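Local coordinates for choline/ethanolamine kinase family protein (Mesorhizobium loti, PDB 3DXQ) that probably phosphorylates ethanolamine or a related small amino alcohol, as a member of the choline/ethanolamine kinase family with a protein-kinase-like fold, at residues A[22-27]-A[35-40]. Numbering follows the deposited sequence.
Sequences GPLERL and FRAGDL
Glu-25 and Arg-36 face each other as the antiparallel hydrogen-bonded pair of a beta hairpin, the first two strands of the five-stranded antiparallel sheet in the N-terminal lobe of this kinase-like fold. Two backbone bonds join them: Arg-36 N gives its hydrogen to Glu-25 O at 2.7 Å, and Glu-25 N bonds to Arg-36 O at 3.3 Å. On one face of the hairpin, Arg-26 and Phe-35 form a non-hydrogen-bonded pair. With CG turned anti to its carbonyl carbon (chi1 -59°), Phe-35 carries its ring past the backbone of Arg-26. The aliphatic part of Arg-26 lies obliquely against this ring, its CD 3.6 Å from Phe-35 CE1. A bend at chi2 (81°) then takes the guanidinium onward, where NH2 bonds to Gly-29 O in the hairpin loop. On this same face Leu-24 CD2 packs against Ala-37 CB at 3.7 Å and also approaches Phe-35 CB. Helix 3-10 packs on this face, Ala-7 touching Phe-35 and both Thr-4 and Arg-8 touching Leu-24, while Tyr-20 meets Ala-37. Strand 24-27 is an outer strand of the sheet, whereas 32-37 continues through a type II' turn, Ala-37 to Leu-40, into strand 40-45. On the other face, Arg-36 CB meets Leu-27 CD1, and the extended arginine chain leads toward the turn. Glu-25 OE1 stays 4.5 Å from Arg-36 NH1 and far off the plane of that guanidinium, so the charges are near each other but form no salt bridge. That plane is instead fixed at its edge, where Arg-36 NE bonds to Gly-38 O at 3.0 Å.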
ATOM      1  N   GLY A  22       9.798 -13.609 -27.886  1.00 43.88           N
ATOM      2  CA  GLY A  22       8.420 -13.149 -27.987  1.00 42.86           C
ATOM      3  C   GLY A  22       8.220 -11.727 -27.461  1.00 42.60           C
ATOM      4  O   GLY A  22       9.180 -11.072 -27.033  1.00 42.65           O
ATOM      5  N   PRO A  23       6.963 -11.235 -27.495  1.00 40.94           N
ATOM      6  CA  PRO A  23       6.602  -9.873 -27.085  1.00 39.42           C
ATOM      7  C   PRO A  23       6.688  -9.643 -25.588  1.00 38.45           C
ATOM      8  O   PRO A  23       6.387 -10.543 -24.816  1.00 36.67           O
ATOM      9  CB  PRO A  23       5.144  -9.718 -27.526  1.00 38.71           C
ATOM     10  CG  PRO A  23       4.665 -11.054 -27.883  1.00 39.08           C
ATOM     11  CD  PRO A  23       5.800 -12.012 -27.952  1.00 41.29           C
ATOM     12  N   LEU A  24       7.086  -8.424 -25.223  1.00 37.85           N
ATOM     13  CA  LEU A  24       7.259  -7.991 -23.849  1.00 36.32           C
ATOM     14  C   LEU A  24       6.287  -6.873 -23.556  1.00 37.13           C
ATOM     15  O   LEU A  24       6.428  -5.773 -24.087  1.00 34.62           O
ATOM     16  CB  LEU A  24       8.660  -7.442 -23.644  1.00 36.59           C
ATOM     17  CG  LEU A  24       9.775  -8.407 -23.336  1.00 34.85           C
ATOM     18  CD1 LEU A  24      11.102  -7.669 -23.453  1.00 40.54           C
ATOM     19  CD2 LEU A  24       9.555  -8.931 -21.958  1.00 31.85           C
ATOM     20  N   GLU A  25       5.331  -7.148 -22.677  1.00 39.05           N
ATOM     21  CA  GLU A  25       4.303  -6.187 -22.328  1.00 41.15           C
ATOM     22  C   GLU A  25       4.594  -5.519 -20.998  1.00 42.94           C
ATOM     23  O   GLU A  25       4.759  -6.188 -19.993  1.00 45.42           O
ATOM     24  CB  GLU A  25       2.932  -6.871 -22.263  1.00 41.58           C
ATOM     25  CG  GLU A  25       1.805  -5.962 -21.773  1.00 43.44           C
ATOM     26  CD  GLU A  25       0.531  -6.709 -21.520  1.00 46.09           C
ATOM     27  OE1 GLU A  25       0.401  -7.823 -22.061  1.00 44.39           O
ATOM     28  OE2 GLU A  25      -0.330  -6.186 -20.776  1.00 46.24           O
ATOM     29  N   ARG A  26       4.623  -4.191 -21.009  1.00 46.35           N
ATOM     30  CA  ARG A  26       4.815  -3.376 -19.811  1.00 48.51           C
ATOM     31  C   ARG A  26       3.501  -3.345 -19.046  1.00 48.49           C
ATOM     32  O   ARG A  26       2.474  -2.950 -19.596  1.00 47.96           O
ATOM     33  CB  ARG A  26       5.242  -1.954 -20.225  1.00 48.86           C
ATOM     34  CG  ARG A  26       5.305  -0.905 -19.118  1.00 54.67           C
ATOM     35  CD  ARG A  26       6.584  -0.985 -18.310  1.00 64.11           C
ATOM     36  NE  ARG A  26       6.631   0.050 -17.275  1.00 68.13           N
ATOM     37  CZ  ARG A  26       6.915   1.335 -17.492  1.00 67.56           C
ATOM     38  NH1 ARG A  26       7.175   1.786 -18.714  1.00 65.22           N
ATOM     39  NH2 ARG A  26       6.930   2.182 -16.469  1.00 71.85           N
ATOM     40  N   LEU A  27       3.529  -3.785 -17.794  1.00 50.02           N
ATOM     41  CA  LEU A  27       2.356  -3.752 -16.930  1.00 51.92           C
ATOM     42  C   LEU A  27       2.552  -2.589 -15.959  1.00 56.72           C
ATOM     43  O   LEU A  27       3.691  -2.302 -15.563  1.00 56.92           O
ATOM     44  CB  LEU A  27       2.231  -5.055 -16.155  1.00 50.46           C
ATOM     45  CG  LEU A  27       2.402  -6.361 -16.936  1.00 50.81           C
ATOM     46  CD1 LEU A  27       2.733  -7.539 -16.003  1.00 43.48           C
ATOM     47  CD2 LEU A  27       1.176  -6.660 -17.781  1.00 42.54           C
ATOM     48  N   PHE A  35       7.542  -6.160 -16.765  1.00 41.83           N
ATOM     49  CA  PHE A  35       7.223  -6.664 -18.085  1.00 41.34           C
ATOM     50  C   PHE A  35       6.803  -8.124 -18.097  1.00 39.85           C
ATOM     51  O   PHE A  35       7.437  -8.964 -17.483  1.00 37.53           O
ATOM     52  CB  PHE A  35       8.450  -6.526 -18.983  1.00 42.36           C
ATOM     53  CG  PHE A  35       8.916  -5.131 -19.121  1.00 43.18           C
ATOM     54  CD1 PHE A  35       8.416  -4.321 -20.129  1.00 40.60           C
ATOM     55  CD2 PHE A  35       9.821  -4.605 -18.219  1.00 40.02           C
ATOM     56  CE1 PHE A  35       8.836  -3.027 -20.251  1.00 41.54           C
ATOM     57  CE2 PHE A  35      10.238  -3.299 -18.328  1.00 42.22           C
ATOM     58  CZ  PHE A  35       9.744  -2.507 -19.347  1.00 42.09           C
ATOM     59  N   ARG A  36       5.758  -8.438 -18.835  1.00 39.62           N
ATOM     60  CA  ARG A  36       5.344  -9.820 -18.961  1.00 40.03           C
ATOM     61  C   ARG A  36       6.111 -10.478 -20.105  1.00 39.83           C
ATOM     62  O   ARG A  36       6.046  -9.986 -21.220  1.00 39.32           O
ATOM     63  CB  ARG A  36       3.850  -9.885 -19.219  1.00 40.08           C
ATOM     64  CG  ARG A  36       3.326 -11.283 -19.208  1.00 41.47           C
ATOM     65  CD  ARG A  36       1.924 -11.338 -19.701  1.00 42.15           C
ATOM     66  NE  ARG A  36       1.670 -12.648 -20.277  1.00 41.77           N
ATOM     67  CZ  ARG A  36       0.539 -12.983 -20.882  1.00 39.65           C
ATOM     68  NH1 ARG A  36      -0.460 -12.103 -20.974  1.00 36.29           N
ATOM     69  NH2 ARG A  36       0.415 -14.211 -21.381  1.00 39.37           N
ATOM     70  N   ALA A  37       6.838 -11.564 -19.818  1.00 39.77           N
ATOM     71  CA  ALA A  37       7.613 -12.308 -20.804  1.00 41.38           C
ATOM     72  C   ALA A  37       7.119 -13.741 -20.803  1.00 42.51           C
ATOM     73  O   ALA A  37       7.491 -14.522 -19.927  1.00 45.31           O
ATOM     74  CB  ALA A  37       9.079 -12.257 -20.456  1.00 40.79           C
ATOM     75  N   GLY A  38       6.282 -14.090 -21.777  1.00 43.65           N
ATOM     76  CA  GLY A  38       5.694 -15.426 -21.846  1.00 44.38           C
ATOM     77  C   GLY A  38       4.637 -15.544 -20.768  1.00 45.15           C
ATOM     78  O   GLY A  38       3.628 -14.856 -20.802  1.00 45.78           O
ATOM     79  N   ASP A  39       4.901 -16.402 -19.788  1.00 46.91           N
ATOM     80  CA  ASP A  39       4.023 -16.611 -18.639  1.00 45.75           C
ATOM     81  C   ASP A  39       4.706 -16.163 -17.338  1.00 43.59           C
ATOM     82  O   ASP A  39       4.218 -16.437 -16.249  1.00 40.62           O
ATOM     83  CB  ASP A  39       3.639 -18.097 -18.579  1.00 45.73           C
ATOM     84  CG  ASP A  39       3.044 -18.580 -19.889  1.00 50.70           C
ATOM     85  OD1 ASP A  39       2.112 -17.922 -20.363  1.00 54.44           O
ATOM     86  OD2 ASP A  39       3.505 -19.593 -20.462  1.00 57.46           O
ATOM     87  N   LEU A  40       5.848 -15.489 -17.457  1.00 42.34           N
ATOM     88  CA  LEU A  40       6.587 -15.026 -16.287  1.00 42.33           C
ATOM     89  C   LEU A  40       6.572 -13.501 -16.337  1.00 39.94           C
ATOM     90  O   LEU A  40       6.332 -12.935 -17.389  1.00 38.82           O
ATOM     91  CB  LEU A  40       8.020 -15.569 -16.314  1.00 42.86           C
ATOM     92  CG  LEU A  40       8.186 -17.089 -16.390  1.00 44.51           C
ATOM     93  CD1 LEU A  40       9.632 -17.477 -16.660  1.00 42.82           C
ATOM     94  CD2 LEU A  40       7.708 -17.754 -15.130  1.00 45.45           C
TER